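Local coordinates for protein pyridine synthase TbtD (Thermobispora bispora, PDB 5WA4) that forms the central pyridine ring of the thiopeptide thiomuracin, probably by a formal [4+2] aza-cycloaddition, and binds a leader-peptide fragment of its substrate, at residues 21-26 and 153-158; 48-53 and 102-107; 194-199 and 207-212. All coordinates share one frame; numbering follows the deposited sequence.

Contact 1. Residues 21-26 and 153-158; sequences PMDDLI and HALERV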
loop_
_atom_site.group_PDB
_atom_site.type_symbol
_atom_site.label_atom_id
_atom_site.label_comp_id
_atom_site.label_asym_id
_atom_site.label_seq_id
_atom_site.Cartn_x
_atom_site.Cartn_y
_atom_site.Cartn_z
ATOM N N PRO E 21 -31.246 15.109 31.660
ATOM C CA PRO E 21 -31.823 13.930 30.996
ATOM C C PRO E 21 -32.395 14.284 29.612
ATOM O O PRO E 21 -33.464 14.899 29.515
ATOM C CB PRO E 21 -32.925 13.479 31.964
ATOM C CG PRO E 21 -33.266 14.702 32.757
ATOM C CD PRO E 21 -32.011 15.528 32.847
ATOM N N MET E 22 -31.673 13.904 28.557
ATOM C CA MET E 22 -32.054 14.232 27.181
ATOM C C MET E 22 -33.366 13.556 26.772
ATOM O O MET E 22 -34.228 14.217 26.187
ATOM C CB MET E 22 -30.929 13.845 26.219
ATOM C CG MET E 22 -31.094 14.317 24.778
ATOM S SD MET E 22 -31.134 16.110 24.563
ATOM C CE MET E 22 -29.447 16.596 24.894
ATOM N N ASP E 23 -33.535 12.266 27.089
ATOM C CA ASP E 23 -34.794 11.548 26.763
ATOM C C ASP E 23 -36.023 12.284 27.327
ATOM O O ASP E 23 -37.144 12.082 26.857
ATOM C CB ASP E 23 -34.784 10.092 27.292
ATOM C CG ASP E 23 -34.038 9.109 26.367
ATOM O OD1 ASP E 23 -33.243 9.552 25.518
ATOM O OD2 ASP E 23 -34.207 7.876 26.506
ATOM N N ASP E 24 -35.809 13.132 28.339
ATOM C CA ASP E 24 -36.911 13.830 29.003
ATOM C C ASP E 24 -37.228 15.130 28.301
ATOM O O ASP E 24 -38.396 15.489 28.155
ATOM C CB ASP E 24 -36.596 14.108 30.484
ATOM C CG ASP E 24 -36.961 12.940 31.406
ATOM O OD1 ASP E 24 -37.986 12.246 31.162
ATOM O OD2 ASP E 24 -36.198 12.726 32.376
ATOM N N LEU E 25 -36.184 15.842 27.888
ATOM C CA LEU E 25 -36.360 17.064 27.112
ATOM C C LEU E 25 -37.123 16.764 25.833
ATOM O O LEU E 25 -37.932 17.571 25.372
ATOM C CB LEU E 25 -35.009 17.703 26.785
ATOM C CG LEU E 25 -34.952 18.746 25.659
ATOM C CD1 LEU E 25 -35.785 19.976 25.952
ATOM C CD2 LEU E 25 -33.521 19.146 25.427
ATOM N N ILE E 26 -36.852 15.593 25.265
ATOM C CA ILE E 26 -37.530 15.152 24.057
ATOM C C ILE E 26 -39.025 15.064 24.337
ATOM O O ILE E 26 -39.816 15.779 23.713
ATOM C CB ILE E 26 -36.963 13.783 23.545
ATOM C CG1 ILE E 26 -35.651 14.000 22.784
ATOM C CG2 ILE E 26 -37.955 13.049 22.649
ATOM C CD1 ILE E 26 -34.920 12.721 22.476
ATOM N N HIS E 153 -42.453 6.585 21.066
ATOM C CA HIS E 153 -42.811 5.221 21.442
ATOM C C HIS E 153 -41.626 4.498 22.075
ATOM O O HIS E 153 -41.758 3.910 23.146
ATOM C CB HIS E 153 -43.312 4.458 20.217
ATOM C CG HIS E 153 -43.941 3.136 20.530
ATOM N ND1 HIS E 153 -43.215 1.965 20.613
ATOM C CD2 HIS E 153 -45.234 2.789 20.735
ATOM C CE1 HIS E 153 -44.032 0.958 20.866
ATOM N NE2 HIS E 153 -45.264 1.431 20.947
ATOM N N ALA E 154 -40.466 4.567 21.428
ATOM C CA ALA E 154 -39.264 3.927 21.948
ATOM C C ALA E 154 -38.788 4.575 23.256
ATOM O O ALA E 154 -38.376 3.876 24.189
ATOM C CB ALA E 154 -38.167 3.965 20.913
ATOM N N LEU E 155 -38.841 5.901 23.327
ATOM C CA LEU E 155 -38.350 6.588 24.510
ATOM C C LEU E 155 -39.310 6.357 25.663
ATOM O O LEU E 155 -38.871 6.160 26.788
ATOM C CB LEU E 155 -38.157 8.091 24.260
ATOM C CG LEU E 155 -37.029 8.386 23.254
ATOM C CD1 LEU E 155 -36.439 9.782 23.406
ATOM C CD2 LEU E 155 -35.922 7.339 23.327
ATOM N N GLU E 156 -40.615 6.371 25.396
ATOM C CA GLU E 156 -41.577 6.226 26.488
ATOM C C GLU E 156 -41.468 4.814 27.054
ATOM O O GLU E 156 -41.633 4.597 28.257
ATOM C CB GLU E 156 -43.010 6.554 26.037
ATOM C CG GLU E 156 -43.246 8.060 25.791
ATOM C CD GLU E 156 -44.609 8.572 26.276
ATOM O OE1 GLU E 156 -45.590 8.492 25.492
ATOM O OE2 GLU E 156 -44.694 9.074 27.425
ATOM N N ARG E 157 -41.139 3.859 26.202
ATOM C CA ARG E 157 -40.829 2.528 26.690
ATOM C C ARG E 157 -39.506 2.516 27.469
ATOM O O ARG E 157 -39.277 1.667 28.322
ATOM C CB ARG E 157 -40.775 1.543 25.528
ATOM C CG ARG E 157 -42.124 0.975 25.175
ATOM C CD ARG E 157 -41.996 -0.034 24.086
ATOM N NE ARG E 157 -41.013 -1.060 24.417
ATOM C CZ ARG E 157 -41.267 -2.117 25.176
ATOM N NH1 ARG E 157 -42.475 -2.278 25.692
ATOM N NH2 ARG E 157 -40.318 -3.013 25.409
ATOM N N VAL E 158 -38.634 3.470 27.183
ATOM C CA VAL E 158 -37.352 3.526 27.867
ATOM C C VAL E 158 -37.533 4.126 29.268
ATOM O O VAL E 158 -36.953 3.642 30.251
ATOM C CB VAL E 158 -36.328 4.319 27.017
ATOM C CG1 VAL E 158 -35.399 5.197 27.881
ATOM C CG2 VAL E 158 -35.558 3.354 26.078
#
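Leu155 reaches across at about a right angle to both Asp23 and Ile26, and its forked end touches the two of them. Its CD1 branch packs chiefly on Ile26, 3.4 Å from Ile26 CD1 and close to Ile26 CG2 as well, and also borders the Asp23 carboxylate. The CD2 branch meets the carboxylate alone, 3.7 Å from Asp23 OD2. With CG anti to its carbonyl carbon (chi1 -67°), Leu155 sets this fork between Asp23 and Ile26. On the other side, Asp23 CG stands beside its own backbone N (chi1 -82°), which aims the carboxylate at the partner helix, where OD2 also faces Val158 CG1 at 3.2 Å.

The two helix segments approach to 10.3 Å between their axes and run at 128° to each other, far from parallel. Helix 22-35 is the first helix of a ferredoxin-like beta-alpha-beta-beta-alpha-beta unit, packed on a four-stranded antiparallel sheet, whereas helix 135-159 opens the helical part of the chain. The contact therefore joins these two parts of the fold.

An acid set among leucine and valine methyl groups needs a polar partner, and Asp23 OD1 finds it in a salt bridge to Arg48 on the neighbouring strand 44-49. Pro21 is the N-cap, so Asp23 belongs to the first helical turn, where the helix dipole would probably favour its negative charge. Asp24, next along this turn, pairs with Arg86 and Arg159. Ile26, branched and apolar, suits its buried place because it also packs on Phe46 and Leu56 of the sheet.

Contact 2. Residues 48-53 and 102-107; sequences RHWRRG and ERLAEL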
loop_
_atom_site.group_PDB
_atom_site.type_symbol
_atom_site.label_atom_id
_atom_site.label_comp_id
_atom_site.label_asym_id
_atom_site.label_seq_id
_atom_site.Cartn_x
_atom_site.Cartn_y
_atom_site.Cartn_z
ATOM N N ARG E 48 -29.835 14.787 17.936
ATOM C CA ARG E 48 -28.807 15.049 18.942
ATOM C C ARG E 48 -27.465 15.309 18.290
ATOM O O ARG E 48 -27.153 14.717 17.259
ATOM C CB ARG E 48 -28.658 13.878 19.904
ATOM C CG ARG E 48 -29.949 13.310 20.361
ATOM C CD ARG E 48 -29.719 12.030 21.070
ATOM N NE ARG E 48 -30.982 11.436 21.492
ATOM C CZ ARG E 48 -31.174 10.847 22.669
ATOM N NH1 ARG E 48 -30.195 10.829 23.552
ATOM N NH2 ARG E 48 -32.347 10.294 22.973
ATOM N N HIS E 49 -26.671 16.173 18.906
ATOM C CA HIS E 49 -25.291 16.398 18.498
ATOM C C HIS E 49 -24.417 16.896 19.681
ATOM O O HIS E 49 -24.931 17.449 20.660
ATOM C CB HIS E 49 -25.221 17.411 17.352
ATOM C CG HIS E 49 -23.949 17.333 16.567
ATOM N ND1 HIS E 49 -22.847 18.106 16.858
ATOM C CD2 HIS E 49 -23.597 16.553 15.516
ATOM C CE1 HIS E 49 -21.871 17.813 16.014
ATOM N NE2 HIS E 49 -22.301 16.876 15.187
ATOM N N TRP E 50 -23.097 16.732 19.526
ATOM C CA TRP E 50 -22.084 16.971 20.543
ATOM C C TRP E 50 -21.440 18.349 20.557
ATOM O O TRP E 50 -20.872 18.757 21.569
ATOM C CB TRP E 50 -20.958 15.946 20.396
ATOM C CG TRP E 50 -20.359 15.853 19.013
ATOM C CD1 TRP E 50 -20.739 15.003 18.021
ATOM C CD2 TRP E 50 -19.272 16.639 18.469
ATOM N NE1 TRP E 50 -19.973 15.199 16.901
ATOM C CE2 TRP E 50 -19.071 16.190 17.140
ATOM C CE3 TRP E 50 -18.464 17.665 18.973
ATOM C CZ2 TRP E 50 -18.087 16.744 16.308
ATOM C CZ3 TRP E 50 -17.485 18.207 18.141
ATOM C CH2 TRP E 50 -17.307 17.742 16.823
ATOM N N ARG E 51 -21.499 19.059 19.441
ATOM C CA ARG E 51 -20.622 20.201 19.272
ATOM C C ARG E 51 -21.031 21.381 20.129
ATOM O O ARG E 51 -22.194 21.791 20.127
ATOM C CB ARG E 51 -20.574 20.605 17.804
ATOM C CG ARG E 51 -19.295 21.293 17.411
ATOM C CD ARG E 51 -19.427 21.876 16.034
ATOM N NE ARG E 51 -19.703 23.306 16.013
ATOM C CZ ARG E 51 -20.495 23.873 15.116
ATOM N NH1 ARG E 51 -21.085 23.105 14.214
ATOM N NH2 ARG E 51 -20.708 25.189 15.129
ATOM N N ARG E 52 -20.058 21.917 20.857
ATOM C CA ARG E 52 -20.279 23.012 21.797
ATOM C C ARG E 52 -21.215 22.604 22.931
ATOM O O ARG E 52 -21.894 23.449 23.514
ATOM C CB ARG E 52 -20.838 24.234 21.071
ATOM C CG ARG E 52 -19.990 24.675 19.910
ATOM C CD ARG E 52 -19.912 26.182 19.876
ATOM N NE ARG E 52 -21.242 26.769 19.750
ATOM C CZ ARG E 52 -21.528 28.019 20.091
ATOM N NH1 ARG E 52 -20.561 28.797 20.601
ATOM N NH2 ARG E 52 -22.773 28.481 19.945
ATOM N N GLY E 53 -21.258 21.305 23.226
ATOM C CA GLY E 53 -22.031 20.793 24.338
ATOM C C GLY E 53 -23.264 20.038 23.897
ATOM O O GLY E 53 -23.978 20.505 23.004
ATOM N N GLU E 102 -12.182 17.487 18.877
ATOM C CA GLU E 102 -11.249 17.674 17.767
ATOM C C GLU E 102 -11.298 16.450 16.865
ATOM O O GLU E 102 -11.458 16.584 15.657
ATOM C CB GLU E 102 -9.809 17.896 18.271
ATOM C CG GLU E 102 -9.524 19.287 18.773
ATOM C CD GLU E 102 -8.130 19.471 19.428
ATOM O OE1 GLU E 102 -7.273 18.546 19.446
ATOM O OE2 GLU E 102 -7.887 20.596 19.913
ATOM N N ARG E 103 -11.180 15.262 17.457
ATOM C CA ARG E 103 -11.119 14.001 16.700
ATOM C C ARG E 103 -12.447 13.693 16.012
ATOM O O ARG E 103 -12.462 13.189 14.890
ATOM C CB ARG E 103 -10.728 12.823 17.598
ATOM C CG ARG E 103 -10.675 11.464 16.915
ATOM C CD ARG E 103 -9.629 11.461 15.823
ATOM N NE ARG E 103 -9.528 10.190 15.101
ATOM C CZ ARG E 103 -8.937 10.063 13.915
ATOM N NH1 ARG E 103 -8.402 11.123 13.319
ATOM N NH2 ARG E 103 -8.886 8.883 13.321
ATOM N N LEU E 104 -13.562 13.987 16.669
ATOM C CA LEU E 104 -14.825 13.757 16.015
ATOM C C LEU E 104 -14.978 14.744 14.861
ATOM O O LEU E 104 -15.554 14.398 13.823
ATOM C CB LEU E 104 -15.992 13.884 16.989
ATOM C CG LEU E 104 -16.129 12.923 18.173
ATOM C CD1 LEU E 104 -17.371 13.332 18.979
ATOM C CD2 LEU E 104 -16.205 11.463 17.759
ATOM N N ALA E 105 -14.454 15.960 15.015
ATOM C CA ALA E 105 -14.674 16.970 13.983
ATOM C C ALA E 105 -13.894 16.617 12.704
ATOM O O ALA E 105 -14.349 16.902 11.597
ATOM C CB ALA E 105 -14.308 18.355 14.478
ATOM N N GLU E 106 -12.729 15.995 12.866
ATOM C CA GLU E 106 -11.972 15.452 11.746
ATOM C C GLU E 106 -12.735 14.304 11.099
ATOM O O GLU E 106 -12.835 14.213 9.875
ATOM C CB GLU E 106 -10.614 14.979 12.227
ATOM C CG GLU E 106 -9.708 14.395 11.181
ATOM C CD GLU E 106 -8.393 13.886 11.771
ATOM O OE1 GLU E 106 -8.222 13.947 13.020
ATOM O OE2 GLU E 106 -7.536 13.419 10.981
ATOM N N LEU E 107 -13.303 13.446 11.931
ATOM C CA LEU E 107 -14.011 12.257 11.478
ATOM C C LEU E 107 -15.340 12.550 10.761
ATOM O O LEU E 107 -15.628 11.953 9.730
ATOM C CB LEU E 107 -14.267 11.340 12.662
ATOM C CG LEU E 107 -13.699 9.930 12.604
ATOM C CD1 LEU E 107 -12.221 9.999 12.260
ATOM C CD2 LEU E 107 -13.978 9.162 13.931
#
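Trp50 and Leu104 are the residues whose CA atoms come nearest, 9.1 Å from Trp50 CA to Leu104 CA, where a type II turn from Trp50 to Gly53 leaves the end of strand 44-49 and faces helix 98-107. The turn lies in the beta-hairpin connection between antiparallel strands 44-49 and 55-62, at the edge of the ferredoxin-like sheet, and the helix belongs to the connection leading to strand 123-128. The wide gap is bridged mainly by the indole. Trp50 places CG between its backbone N and carbonyl carbon (chi1 53°), which sends the ring out to the helix. Leu104 slides past it in the opposite direction and lays a methyl on the ring: its CD1 sits 3.7 Å from the centroid of the Trp50 five-membered ring and 3° off the normal, a CH-pi contact made squarely over the face. Further along, Leu104 CB is 3.6 Å from Trp50 CZ2, and Ala105 CB, on a residue small enough to admit the six-membered ring, is 3.9 Å from Trp50 CH2.

The opposite face of the indole is backed by its own neighbours, His49 CE1 and Arg51 CB. His49 is steadied in turn by the amide of Arg51, whose N donates to His49 ND1 at 3.1 Å, tilted 27° from the imidazole plane. Gly53 suits the last position of the turn, since its backbone angles would press a CB against the preceding carbonyl O.

Across the segments the chemistry is apolar, an aliphatic branch against an electron-rich ring, so it holds chiefly by dispersion and shape. Direction comes from outside: Trp50 NE1 hydrogen-bonds to Glu108 OE1, which satisfies the one polar atom of the indole and helps fix the ring's rotation.

Contact 3. Residues 194-199 and 207-212; sequences HAEAYL and RLRELW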
loop_
_atom_site.group_PDB
_atom_site.type_symbol
_atom_site.label_atom_id
_atom_site.label_comp_id
_atom_site.label_asym_id
_atom_site.label_seq_id
_atom_site.Cartn_x
_atom_site.Cartn_y
_atom_site.Cartn_z
ATOM N N HIS E 194 -21.048 -5.309 10.049
ATOM C CA HIS E 194 -21.060 -4.008 10.717
ATOM C C HIS E 194 -20.259 -4.097 11.993
ATOM O O HIS E 194 -19.365 -3.275 12.225
ATOM C CB HIS E 194 -22.498 -3.560 11.007
ATOM C CG HIS E 194 -22.645 -2.123 11.421
ATOM N ND1 HIS E 194 -22.137 -1.069 10.681
ATOM C CD2 HIS E 194 -23.325 -1.557 12.449
ATOM C CE1 HIS E 194 -22.459 0.074 11.265
ATOM N NE2 HIS E 194 -23.182 -0.192 12.338
ATOM N N ALA E 195 -20.559 -5.116 12.806
ATOM C CA ALA E 195 -19.906 -5.288 14.103
ATOM C C ALA E 195 -18.420 -5.588 13.927
ATOM O O ALA E 195 -17.576 -5.016 14.618
ATOM C CB ALA E 195 -20.590 -6.395 14.916
ATOM N N GLU E 196 -18.101 -6.474 12.993
ATOM C CA GLU E 196 -16.713 -6.800 12.705
ATOM C C GLU E 196 -15.875 -5.576 12.283
ATOM O O GLU E 196 -14.676 -5.518 12.555
ATOM C CB GLU E 196 -16.658 -7.878 11.627
ATOM C CG GLU E 196 -17.154 -9.209 12.122
ATOM C CD GLU E 196 -16.252 -9.777 13.201
ATOM O OE1 GLU E 196 -15.039 -9.448 13.179
ATOM O OE2 GLU E 196 -16.750 -10.544 14.075
ATOM N N ALA E 197 -16.515 -4.602 11.643
ATOM C CA ALA E 197 -15.836 -3.388 11.227
ATOM C C ALA E 197 -15.331 -2.617 12.448
ATOM O O ALA E 197 -14.196 -2.149 12.485
ATOM C CB ALA E 197 -16.767 -2.538 10.396
ATOM N N TYR E 198 -16.202 -2.513 13.445
ATOM C CA TYR E 198 -15.873 -1.984 14.767
ATOM C C TYR E 198 -14.804 -2.789 15.476
ATOM O O TYR E 198 -13.881 -2.219 16.025
ATOM C CB TYR E 198 -17.122 -1.949 15.654
ATOM C CG TYR E 198 -16.924 -1.455 17.073
ATOM C CD1 TYR E 198 -16.603 -0.129 17.332
ATOM C CD2 TYR E 198 -17.119 -2.298 18.153
ATOM C CE1 TYR E 198 -16.455 0.340 18.612
ATOM C CE2 TYR E 198 -16.973 -1.840 19.473
ATOM C CZ TYR E 198 -16.645 -0.514 19.696
ATOM O OH TYR E 198 -16.509 -0.036 20.995
ATOM N N LEU E 199 -14.931 -4.111 15.494
ATOM C CA LEU E 199 -13.992 -4.896 16.286
ATOM C C LEU E 199 -12.573 -4.760 15.712
ATOM O O LEU E 199 -11.616 -4.557 16.448
ATOM C CB LEU E 199 -14.441 -6.350 16.367
ATOM C CG LEU E 199 -15.698 -6.598 17.215
ATOM C CD1 LEU E 199 -16.233 -7.982 16.958
ATOM C CD2 LEU E 199 -15.398 -6.463 18.653
ATOM N N ARG E 207 -10.487 -9.953 21.907
ATOM C CA ARG E 207 -10.884 -10.239 23.277
ATOM C C ARG E 207 -12.326 -9.790 23.528
ATOM O O ARG E 207 -13.044 -10.385 24.333
ATOM C CB ARG E 207 -9.929 -9.596 24.290
ATOM C CG ARG E 207 -10.523 -9.433 25.692
ATOM C CD ARG E 207 -9.492 -9.696 26.782
ATOM N NE ARG E 207 -8.147 -9.255 26.406
ATOM C CZ ARG E 207 -7.148 -10.069 26.063
ATOM N NH1 ARG E 207 -7.327 -11.387 26.053
ATOM N NH2 ARG E 207 -5.964 -9.564 25.735
ATOM N N LEU E 208 -12.764 -8.750 22.834
ATOM C CA LEU E 208 -14.126 -8.281 23.039
ATOM C C LEU E 208 -15.097 -9.160 22.246
ATOM O O LEU E 208 -16.279 -9.266 22.599
ATOM C CB LEU E 208 -14.258 -6.810 22.650
ATOM C CG LEU E 208 -15.611 -6.157 22.931
ATOM C CD1 LEU E 208 -15.821 -6.006 24.424
ATOM C CD2 LEU E 208 -15.680 -4.806 22.230
ATOM N N ARG E 209 -14.591 -9.809 21.193
ATOM C CA ARG E 209 -15.431 -10.717 20.424
ATOM C C ARG E 209 -15.885 -11.848 21.310
ATOM O O ARG E 209 -17.084 -12.094 21.439
ATOM C CB ARG E 209 -14.725 -11.282 19.196
ATOM C CG ARG E 209 -15.663 -11.329 17.996
ATOM C CD ARG E 209 -15.270 -12.331 16.935
ATOM N NE ARG E 209 -13.882 -12.223 16.504
ATOM C CZ ARG E 209 -13.433 -11.283 15.683
ATOM N NH1 ARG E 209 -14.266 -10.370 15.220
ATOM N NH2 ARG E 209 -12.154 -11.250 15.325
ATOM N N GLU E 210 -14.950 -12.530 21.955
ATOM C CA GLU E 210 -15.367 -13.718 22.677
ATOM C C GLU E 210 -16.105 -13.332 23.922
ATOM O O GLU E 210 -16.870 -14.133 24.437
ATOM C CB GLU E 210 -14.192 -14.594 23.018
ATOM C CG GLU E 210 -13.795 -15.364 21.805
ATOM C CD GLU E 210 -12.323 -15.272 21.605
ATOM O OE1 GLU E 210 -11.595 -15.354 22.620
ATOM O OE2 GLU E 210 -11.935 -14.944 20.456
ATOM N N LEU E 211 -15.893 -12.113 24.407
ATOM C CA LEU E 211 -16.732 -11.621 25.486
ATOM C C LEU E 211 -18.185 -11.597 24.994
ATOM O O LEU E 211 -19.109 -11.953 25.731
ATOM C CB LEU E 211 -16.277 -10.241 25.937
ATOM C CG LEU E 211 -15.201 -10.180 27.024
ATOM C CD1 LEU E 211 -14.696 -8.741 27.161
ATOM C CD2 LEU E 211 -15.725 -10.741 28.368
ATOM N N TRP E 212 -18.365 -11.204 23.730
ATOM C CA TRP E 212 -19.677 -11.167 23.082
ATOM C C TRP E 212 -20.147 -12.571 22.697
ATOM O O TRP E 212 -21.251 -12.958 23.059
ATOM C CB TRP E 212 -19.643 -10.242 21.853
ATOM C CG TRP E 212 -19.561 -8.770 22.232
ATOM C CD1 TRP E 212 -19.647 -8.252 23.489
ATOM C CD2 TRP E 212 -19.362 -7.646 21.350
ATOM N NE1 TRP E 212 -19.520 -6.885 23.451
ATOM C CE2 TRP E 212 -19.338 -6.488 22.161
ATOM C CE3 TRP E 212 -19.210 -7.512 19.968
ATOM C CZ2 TRP E 212 -19.172 -5.210 21.624
ATOM C CZ3 TRP E 212 -19.038 -6.236 19.437
ATOM C CH2 TRP E 212 -19.026 -5.105 20.264
#
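Leu199, Arg209 and Trp212 bury the most surface here, with Leu199 at the centre. Its CG lies anti to the carbonyl carbon (chi1 -70°), which turns the fork toward helix segment 207-212, and there the two methyls part company: CD1 rests 3.6 Å from Arg209 CG, while CD2 comes 3.7 Å from Trp212 CZ3 and 4.0 Å from Leu208 CD2. A leucine suits this place because its fork can meet aliphatic and aromatic neighbours at once.

Trp212 brings the CZ3-CH2 end of its six-membered ring up to Leu199 and Tyr198. Trp212 CH2 stands 3.9 Å from Tyr198 CE2, near the plane of the tyrosine ring and at its edge, the two side chains crossing at about a right angle. The Tyr198 hydroxyl hydrogen-bonds to His333 and Arg202, while the ring edge meets Trp212.

Arg209 uses its aliphatic part against Leu199 and then bends at chi3, bringing the guanidinium toward Glu196. The two probably form a salt bridge, but the modelled atoms are too close together for its geometry to be trusted. Glu196 of the third subunit provides Arg209 with a second acidic partner.

The segment axes lie 10.9 Å apart at 140°, and a short turn joins helix 184-201 to helix 205-218. This is a splayed, roughly antiparallel helical hairpin, with apolar side chains at its interface and charge directed to a subunit boundary.

Overall arrangement
Contacts 1 and 2 are tied by the Asp23-Arg48 salt bridge (Asp23 OD1 to Arg48 NH2, 2.8 Å), although their centres are 22 Å apart. The end of strand 44-49 thus links the two: Arg48 reaches contact 1, while the chain beyond the strand makes contact 2. Contact 3 stands apart in the helical region, its nearest atoms about 18 Å from contact 1 and about 10 Å from contact 2. The bound peptide reaches the segments of contacts 1 and 3: an acidic side chain packs on Arg157 and apolar packing falls on Leu211, both beside the contacts, and on Trp212 within contact 3. Contacts 2 and 3 also face other subunits of the assembly.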